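Local coordinates for protein triosephosphate isomerase (Toxoplasma gondii, PDB 5UPR) that probably catalyses the interconversion of D-glyceraldehyde 3-phosphate and dihydroxyacetone phosphate in glycolysis and gluconeogenesis, working as a homodimer, at residues V42-A47 with S256-A261; S54-S59 with V65-Q70; E104-F109 with L136-T141. One frame throughout, in Å; residues are numbered along the deposited sequence.

Contact 1 (V42-A47 with S256-A261); sequences VDVVVA and SIIDAA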
loop_
_atom_site.group_PDB
_atom_site.type_symbol
_atom_site.label_atom_id
_atom_site.label_comp_id
_atom_site.label_asym_id
_atom_site.label_seq_id
_atom_site.Cartn_x
_atom_site.Cartn_y
_atom_site.Cartn_z
ATOM N N VAL A 42 -3.573 29.066 -1.797
ATOM C CA VAL A 42 -3.202 27.799 -2.401
ATOM C C VAL A 42 -3.611 26.652 -1.469
ATOM O O VAL A 42 -3.318 26.675 -0.267
ATOM C CB VAL A 42 -1.678 27.787 -2.625
ATOM C CG1 VAL A 42 -1.237 26.460 -3.201
ATOM C CG2 VAL A 42 -1.245 28.938 -3.551
ATOM N N ASP A 43 -4.302 25.658 -2.013
ATOM C CA ASP A 43 -4.479 24.371 -1.320
ATOM C C ASP A 43 -3.161 23.596 -1.487
ATOM O O ASP A 43 -2.679 23.371 -2.606
ATOM C CB ASP A 43 -5.599 23.584 -2.003
ATOM C CG ASP A 43 -6.957 24.236 -1.858
ATOM O OD1 ASP A 43 -7.175 24.912 -0.841
ATOM O OD2 ASP A 43 -7.802 24.132 -2.767
ATOM N N VAL A 44 -2.541 23.234 -0.386
ATOM C CA VAL A 44 -1.347 22.440 -0.384
ATOM C C VAL A 44 -1.685 21.030 0.154
ATOM O O VAL A 44 -2.252 20.894 1.218
ATOM C CB VAL A 44 -0.229 23.088 0.413
ATOM C CG1 VAL A 44 0.998 22.191 0.484
ATOM C CG2 VAL A 44 0.130 24.455 -0.195
ATOM N N VAL A 45 -1.273 19.993 -0.600
ATOM C CA VAL A 45 -1.472 18.610 -0.118
ATOM C C VAL A 45 -0.135 17.865 -0.179
ATOM O O VAL A 45 0.563 17.970 -1.192
ATOM C CB VAL A 45 -2.552 17.906 -0.969
ATOM C CG1 VAL A 45 -2.694 16.428 -0.597
ATOM C CG2 VAL A 45 -3.897 18.617 -0.844
ATOM N N VAL A 46 0.222 17.143 0.876
ATOM C CA VAL A 46 1.426 16.303 0.880
ATOM C C VAL A 46 1.048 14.823 1.052
ATOM O O VAL A 46 0.140 14.501 1.844
ATOM C CB VAL A 46 2.471 16.756 1.893
ATOM C CG1 VAL A 46 2.893 18.191 1.581
ATOM C CG2 VAL A 46 1.947 16.734 3.285
ATOM N N ALA A 47 1.695 13.962 0.268
ATOM C CA ALA A 47 1.465 12.567 0.270
ATOM C C ALA A 47 2.731 11.762 0.742
ATOM O O ALA A 47 3.542 11.310 -0.090
ATOM C CB ALA A 47 1.024 12.106 -1.110
ATOM N N SER A 256 9.212 27.073 -2.756
ATOM C CA SER A 256 9.254 27.941 -3.951
ATOM C C SER A 256 8.161 27.608 -4.958
ATOM O O SER A 256 7.658 28.506 -5.605
ATOM C CB SER A 256 10.575 27.877 -4.697
ATOM O OG SER A 256 11.662 27.900 -3.804
ATOM N N ILE A 257 7.812 26.322 -5.108
ATOM C CA ILE A 257 6.792 25.936 -6.083
ATOM C C ILE A 257 5.432 26.407 -5.604
ATOM O O ILE A 257 4.674 26.934 -6.399
ATOM C CB ILE A 257 6.814 24.436 -6.398
ATOM C CG1 ILE A 257 8.116 24.047 -7.085
ATOM C CG2 ILE A 257 5.630 24.033 -7.293
ATOM C CD1 ILE A 257 8.473 22.553 -7.034
ATOM N N ILE A 258 5.148 26.261 -4.305
ATOM C CA ILE A 258 3.909 26.761 -3.714
ATOM C C ILE A 258 3.770 28.250 -3.978
ATOM O O ILE A 258 2.724 28.721 -4.434
ATOM C CB ILE A 258 3.833 26.503 -2.168
ATOM C CG1 ILE A 258 3.717 25.011 -1.861
ATOM C CG2 ILE A 258 2.694 27.299 -1.517
ATOM C CD1 ILE A 258 4.071 24.651 -0.416
ATOM N N ASP A 259 4.841 28.984 -3.712
ATOM C CA ASP A 259 4.864 30.424 -3.991
ATOM C C ASP A 259 4.599 30.794 -5.468
ATOM O O ASP A 259 4.007 31.778 -5.751
ATOM C CB ASP A 259 6.178 30.993 -3.513
ATOM C CG ASP A 259 6.078 32.474 -3.242
ATOM O OD1 ASP A 259 5.122 32.943 -2.550
ATOM O OD2 ASP A 259 6.971 33.169 -3.735
ATOM N N ALA A 260 5.041 29.971 -6.397
ATOM C CA ALA A 260 4.752 30.175 -7.835
ATOM C C ALA A 260 3.287 30.006 -8.235
ATOM O O ALA A 260 2.868 30.595 -9.206
ATOM C CB ALA A 260 5.596 29.260 -8.693
ATOM N N ALA A 261 2.533 29.163 -7.521
ATOM C CA ALA A 261 1.121 28.948 -7.800
ATOM C C ALA A 261 0.145 30.068 -7.217
ATOM O O ALA A 261 -0.919 29.807 -6.717
ATOM C CB ALA A 261 0.717 27.579 -7.316
#
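In the TIM barrel, Val42 and Val44 of strand 42-47 pack against Ile258 and Ala261, at the end of the last helix, 253-260. The side chains that meet are all apolar, though the closest approach is to a backbone oxygen. Val42 meets the point where the helix stops. Its CG2 lies 3.3 Å from Ala261 O, a close van der Waals approach of a methyl to a carbonyl oxygen. The same CG2 is 4.5 Å from Ala261 CB and also lies near Ile258 O. The other branch, CG1, is turned to Ile258, with 4.4 Å from Val42 CG1 to Ile258 CG2.

Two residues further along the strand, Val44 takes the outer arm of Ile258. Both of its methyls reach the isoleucine tip, and Val44 CG2 stands 4.0 Å from Ile258 CD1. The two side chains cross at about a right angle. Ile258 places CG1 anti to its carbonyl carbon (chi1 -68°). This brings CG1 and CD1 against Val44. Ile258 CG2 lies near both valines, closer to Val44, at 4.1 Å from Val44 CG2.

This is the layer between the barrel strands and the surrounding helices. Val42 and Val44 turn outward to the helix, while the intervening Asp43 turns the other way. Asp43 makes salt bridges to Arg9 and Arg219 through separate carboxylate oxygens. Strand 42-47 sits between strands 10-15 and 65-69 in the parallel sheet. The helix follows strand 242-245, on the far side of strand 10-15, so the contact spans that strand. Val12 of strand 10-15 touches both Val42 and Ala261. Phe39 adds a further apolar neighbour to Ile258.

Ala261 is the first residue to leave helical geometry. Its N still bonds to Ile257 O at 3.3 Å, and its CB points back to the strand.

Contact 2 (S54-S59 with V65-Q70); sequences SQVQDS and VQVAAQ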
loop_
_atom_site.group_PDB
_atom_site.type_symbol
_atom_site.label_atom_id
_atom_site.label_comp_id
_atom_site.label_asym_id
_atom_site.label_seq_id
_atom_site.Cartn_x
_atom_site.Cartn_y
_atom_site.Cartn_z
ATOM N N SER A 54 0.376 9.251 9.979
ATOM C CA SER A 54 -0.102 9.673 11.313
ATOM C C SER A 54 0.822 10.645 12.022
ATOM O O SER A 54 0.353 11.558 12.707
ATOM C CB SER A 54 -0.427 8.492 12.228
ATOM O OG SER A 54 0.763 7.884 12.676
ATOM N N GLN A 55 2.124 10.488 11.819
ATOM C CA GLN A 55 3.128 11.397 12.374
ATOM C C GLN A 55 2.964 12.819 11.774
ATOM O O GLN A 55 3.040 13.832 12.484
ATOM C CB GLN A 55 4.539 10.863 12.050
ATOM C CG GLN A 55 5.702 11.764 12.489
ATOM C CD GLN A 55 7.070 11.288 12.011
ATOM O OE1 GLN A 55 7.246 10.153 11.623
ATOM N NE2 GLN A 55 8.026 12.169 12.030
ATOM N N VAL A 56 2.723 12.871 10.464
ATOM C CA VAL A 56 2.496 14.160 9.818
ATOM C C VAL A 56 1.208 14.794 10.363
ATOM O O VAL A 56 1.204 15.988 10.723
ATOM C CB VAL A 56 2.417 14.020 8.279
ATOM C CG1 VAL A 56 2.076 15.318 7.620
ATOM C CG2 VAL A 56 3.723 13.521 7.717
ATOM N N GLN A 57 0.125 13.993 10.462
ATOM C CA GLN A 57 -1.138 14.499 11.027
ATOM C C GLN A 57 -0.964 15.028 12.459
ATOM O O GLN A 57 -1.602 16.022 12.837
ATOM C CB GLN A 57 -2.221 13.422 11.082
ATOM C CG GLN A 57 -2.707 12.945 9.772
ATOM C CD GLN A 57 -3.688 11.810 9.888
ATOM O OE1 GLN A 57 -3.356 10.730 10.421
ATOM N NE2 GLN A 57 -4.897 12.055 9.441
ATOM N N ASP A 58 -0.121 14.368 13.262
ATOM C CA ASP A 58 0.083 14.814 14.637
ATOM C C ASP A 58 0.886 16.078 14.819
ATOM O O ASP A 58 0.671 16.773 15.823
ATOM C CB ASP A 58 0.810 13.739 15.451
ATOM C CG ASP A 58 -0.045 12.482 15.665
ATOM O OD1 ASP A 58 -1.214 12.399 15.151
ATOM O OD2 ASP A 58 0.484 11.562 16.302
ATOM N N SER A 59 1.846 16.358 13.929
ATOM C CA SER A 59 2.758 17.489 14.095
ATOM C C SER A 59 2.534 18.658 13.127
ATOM O O SER A 59 3.072 19.751 13.349
ATOM C CB SER A 59 4.218 17.021 14.038
ATOM O OG SER A 59 4.448 16.280 12.860
ATOM N N VAL A 65 -2.309 23.098 5.008
ATOM C CA VAL A 65 -1.696 21.857 4.460
ATOM C C VAL A 65 -2.486 20.628 4.900
ATOM O O VAL A 65 -2.737 20.444 6.073
ATOM C CB VAL A 65 -0.217 21.679 4.839
ATOM C CG1 VAL A 65 0.363 20.460 4.144
ATOM C CG2 VAL A 65 0.571 22.946 4.458
ATOM N N GLN A 66 -2.890 19.814 3.948
ATOM C CA GLN A 66 -3.630 18.600 4.195
ATOM C C GLN A 66 -2.776 17.414 3.790
ATOM O O GLN A 66 -1.835 17.542 3.029
ATOM C CB GLN A 66 -4.926 18.651 3.408
ATOM C CG GLN A 66 -5.896 19.746 3.842
ATOM C CD GLN A 66 -7.255 19.540 3.263
ATOM O OE1 GLN A 66 -7.448 19.701 2.090
ATOM N NE2 GLN A 66 -8.194 19.108 4.089
ATOM N N VAL A 67 -3.148 16.241 4.296
ATOM C CA VAL A 67 -2.366 15.018 4.026
ATOM C C VAL A 67 -3.117 14.118 3.055
ATOM O O VAL A 67 -4.347 14.150 2.981
ATOM C CB VAL A 67 -1.965 14.262 5.280
ATOM C CG1 VAL A 67 -1.304 15.209 6.257
ATOM C CG2 VAL A 67 -3.191 13.679 5.973
ATOM N N ALA A 68 -2.366 13.325 2.313
ATOM C CA ALA A 68 -2.881 12.341 1.361
ATOM C C ALA A 68 -2.205 10.985 1.485
ATOM O O ALA A 68 -1.022 10.931 1.806
ATOM C CB ALA A 68 -2.672 12.817 -0.059
ATOM N N ALA A 69 -2.913 9.914 1.131
ATOM C CA ALA A 69 -2.237 8.671 0.854
ATOM C C ALA A 69 -1.859 8.637 -0.619
ATOM O O ALA A 69 -2.514 9.271 -1.450
ATOM C CB ALA A 69 -3.165 7.469 1.214
ATOM N N GLN A 70 -0.845 7.823 -0.960
ATOM C CA GLN A 70 -0.343 7.663 -2.345
ATOM C C GLN A 70 -1.117 6.655 -3.210
ATOM O O GLN A 70 -0.755 6.493 -4.407
ATOM C CB GLN A 70 1.147 7.257 -2.294
ATOM C CG GLN A 70 2.081 8.345 -1.766
ATOM C CD GLN A 70 3.551 7.892 -1.667
ATOM O OE1 GLN A 70 3.961 6.883 -2.328
ATOM N NE2 GLN A 70 4.359 8.638 -0.881
#
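The side-chain amide of Gln57 is the flat group at this contact, and Val67 meets it on its nitrogen side. Gln57 NE2 is 4.2 Å from Val67 CG2. The same nitrogen donates a hydrogen bond to Lys93 O, which holds the polar end of the chain. The aliphatic part does the packing: Gln57 CG lies 3.9 Å from Val67 CG2, and the two side chains cross at about a right angle. Val67 CG1 is anti to its carbonyl carbon (chi1 -51°) and meets Val56. CG2, between the backbone N and the carbonyl carbon, is the branch that meets Gln57. The valine methyls approach to 3.6 Å, from Val56 CG1 to Val67 CG1, and the two valines lie alongside each other, running opposite ways.

Within the helix, the Gln55 carbonyl accepts from Ser59, its last residue. Ser59 OG, at 2.8 Å from Gln55 O, and Ser59 N come one from each side of the peptide plane. Ile53 of the same helix also touches Val67.

Helix 53-59 thus lies against the strand that follows it. The arrangement is that of a beta-alpha-beta crossover, strand 42-47, helix 53-59 and strand 65-69, the repeating unit of the TIM barrel.

Contact 3 (E104-F109 with L136-T141); sequences ERRAGF and LCIGET
Arg106 reaches from helix 103-107 to the backbone of strand 133-138 and donates from NH2 to Cys137 O. The helix follows strand 97-100 of the TIM barrel, and strand 133-138 is the next strand in the sheet. The bond is 3.0 Å from Arg106 NH2 to Cys137 O, with an N-H...O angle of 152°. The nitrogen approaches the carbonyl almost head-on. The oxygen sits at the guanidinium edge, 17° out of its plane. Arg106 NE donates in turn to Gly101 O, in the short link between strand 97-100 and the helix. Two separate carbonyls therefore hold two nitrogens of one group, and together they restrict its rotation.

The arginine chain is extended from CG to NE, with CG anti to its carbonyl carbon (chi1 -66°). This stretch lets a helix residue span the gap, since Arg106 CA and Ile138 CA are 9.6 Å apart. Two apolar groups flank the end of the chain obliquely. Leu136 CD1 is 4.4 Å from Arg106 NH2, and Ile138 CG2 is 4.2 Å from that same nitrogen.

Further out, Val120 of helix 117-129 packs against Arg106 and Leu136 alike. On helix 150-164, Gln157 touches both Arg106 and Ile138, and its OE1 accepts a hydrogen bond from Gly139 N.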
loop_
_atom_site.group_PDB
_atom_site.type_symbol
_atom_site.label_atom_id
_atom_site.label_comp_id
_atom_site.label_asym_id
_atom_site.label_seq_id
_atom_site.Cartn_x
_atom_site.Cartn_y
_atom_site.Cartn_z
ATOM N N GLU A 104 3.439 5.455 -12.276
ATOM C CA GLU A 104 4.258 4.366 -11.683
ATOM C C GLU A 104 3.365 3.155 -11.293
ATOM O O GLU A 104 3.772 2.014 -11.539
ATOM C CB GLU A 104 5.139 4.879 -10.531
ATOM C CG GLU A 104 6.173 5.895 -10.990
ATOM C CD GLU A 104 6.606 6.897 -9.944
ATOM O OE1 GLU A 104 6.240 6.734 -8.747
ATOM O OE2 GLU A 104 7.401 7.846 -10.346
ATOM N N ARG A 105 2.153 3.401 -10.807
ATOM C CA ARG A 105 1.222 2.330 -10.418
ATOM C C ARG A 105 0.488 1.786 -11.648
ATOM O O ARG A 105 0.153 0.611 -11.645
ATOM C CB ARG A 105 0.211 2.796 -9.366
ATOM C CG ARG A 105 0.863 3.319 -8.064
ATOM C CD ARG A 105 -0.075 3.221 -6.894
ATOM N NE ARG A 105 -0.463 1.814 -6.615
ATOM C CZ ARG A 105 0.312 0.882 -6.032
ATOM N NH1 ARG A 105 1.518 1.188 -5.532
ATOM N NH2 ARG A 105 -0.169 -0.328 -5.832
ATOM N N ARG A 106 0.239 2.615 -12.684
ATOM C CA ARG A 106 -0.321 2.107 -13.934
ATOM C C ARG A 106 0.677 1.150 -14.607
ATOM O O ARG A 106 0.249 0.126 -15.174
ATOM C CB ARG A 106 -0.740 3.201 -14.936
ATOM C CG ARG A 106 -1.918 4.053 -14.454
ATOM C CD ARG A 106 -2.132 5.307 -15.347
ATOM N NE ARG A 106 -3.236 6.148 -14.974
ATOM C CZ ARG A 106 -4.521 6.070 -15.419
ATOM N NH1 ARG A 106 -4.935 5.107 -16.198
ATOM N NH2 ARG A 106 -5.395 6.975 -15.039
ATOM N N ALA A 107 1.972 1.408 -14.494
ATOM C CA ALA A 107 2.965 0.542 -15.135
ATOM C C ALA A 107 3.202 -0.747 -14.345
ATOM O O ALA A 107 3.518 -1.782 -14.913
ATOM C CB ALA A 107 4.312 1.256 -15.336
ATOM N N GLY A 108 3.097 -0.672 -13.034
ATOM C CA GLY A 108 3.290 -1.822 -12.175
ATOM C C GLY A 108 4.766 -1.981 -11.793
ATOM O O GLY A 108 5.613 -1.301 -12.289
ATOM N N PHE A 109 5.013 -2.887 -10.864
ATOM C CA PHE A 109 6.279 -3.091 -10.201
ATOM C C PHE A 109 6.753 -4.525 -10.205
ATOM O O PHE A 109 6.022 -5.483 -9.772
ATOM C CB PHE A 109 6.148 -2.645 -8.744
ATOM C CG PHE A 109 5.636 -1.220 -8.561
ATOM C CD1 PHE A 109 6.482 -0.122 -8.783
ATOM C CD2 PHE A 109 4.308 -0.981 -8.240
ATOM C CE1 PHE A 109 6.006 1.174 -8.597
ATOM C CE2 PHE A 109 3.834 0.275 -8.074
ATOM C CZ PHE A 109 4.696 1.393 -8.254
ATOM N N LEU A 136 -6.432 12.651 -9.373
ATOM C CA LEU A 136 -6.457 11.666 -10.438
ATOM C C LEU A 136 -5.370 11.936 -11.483
ATOM O O LEU A 136 -5.443 12.964 -12.167
ATOM C CB LEU A 136 -7.835 11.663 -11.121
ATOM C CG LEU A 136 -7.985 10.922 -12.462
ATOM C CD1 LEU A 136 -7.686 9.426 -12.236
ATOM C CD2 LEU A 136 -9.374 11.101 -13.017
ATOM N N CYS A 137 -4.418 11.012 -11.620
ATOM C CA CYS A 137 -3.286 11.161 -12.529
ATOM C C CYS A 137 -3.580 10.562 -13.914
ATOM O O CYS A 137 -4.094 9.469 -14.029
ATOM C CB CYS A 137 -2.006 10.520 -11.927
ATOM S SG CYS A 137 -1.524 11.172 -10.317
ATOM N N ILE A 138 -3.251 11.300 -14.950
ATOM C CA ILE A 138 -3.358 10.830 -16.371
ATOM C C ILE A 138 -2.129 11.324 -17.108
ATOM O O ILE A 138 -1.439 12.213 -16.631
ATOM C CB ILE A 138 -4.645 11.400 -17.082
ATOM C CG1 ILE A 138 -4.674 12.912 -17.127
ATOM C CG2 ILE A 138 -5.910 10.942 -16.420
ATOM C CD1 ILE A 138 -5.827 13.532 -17.837
ATOM N N GLY A 139 -1.860 10.791 -18.285
ATOM C CA GLY A 139 -0.706 11.231 -19.053
ATOM C C GLY A 139 -0.323 10.251 -20.140
ATOM O O GLY A 139 -0.551 9.087 -19.982
ATOM N N GLU A 140 0.244 10.763 -21.229
ATOM C CA GLU A 140 0.625 9.976 -22.370
ATOM C C GLU A 140 2.134 9.656 -22.373
ATOM O O GLU A 140 2.932 10.342 -21.716
ATOM C CB GLU A 140 0.237 10.725 -23.672
ATOM C CG GLU A 140 1.232 11.754 -24.250
ATOM C CD GLU A 140 1.381 13.018 -23.395
ATOM O OE1 GLU A 140 0.708 13.176 -22.356
ATOM O OE2 GLU A 140 2.210 13.872 -23.811
ATOM N N THR A 141 2.499 8.635 -23.161
ATOM C CA THR A 141 3.868 8.222 -23.310
ATOM C C THR A 141 4.540 9.093 -24.373
ATOM O O THR A 141 3.887 9.821 -25.141
ATOM C CB THR A 141 3.955 6.752 -23.787
ATOM O OG1 THR A 141 3.363 6.647 -25.102
ATOM C CG2 THR A 141 3.243 5.738 -22.814
#

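All three contacts belong to one TIM barrel and reach the same parallel sheet. Contacts 1 and 2 lie side by side, their centres about 15 Å apart. Their strands, 42-47 and 65-69, are neighbours, with a probable backbone hydrogen bond, 2.8 Å from Ala68 N to Val46 O. Contact 3 sits about 22 Å from contact 1, centre to centre, across the middle of the chain. Its strand, 133-138, is two places beyond 65-69. Contact 1 pairs an early strand with the last helix, so contacts 2 and 3 both fall inside the loop it closes. Contact 2 closes before contact 3 opens. Contacts 2 and 3 also touch the second subunit, so both border the dimer interface.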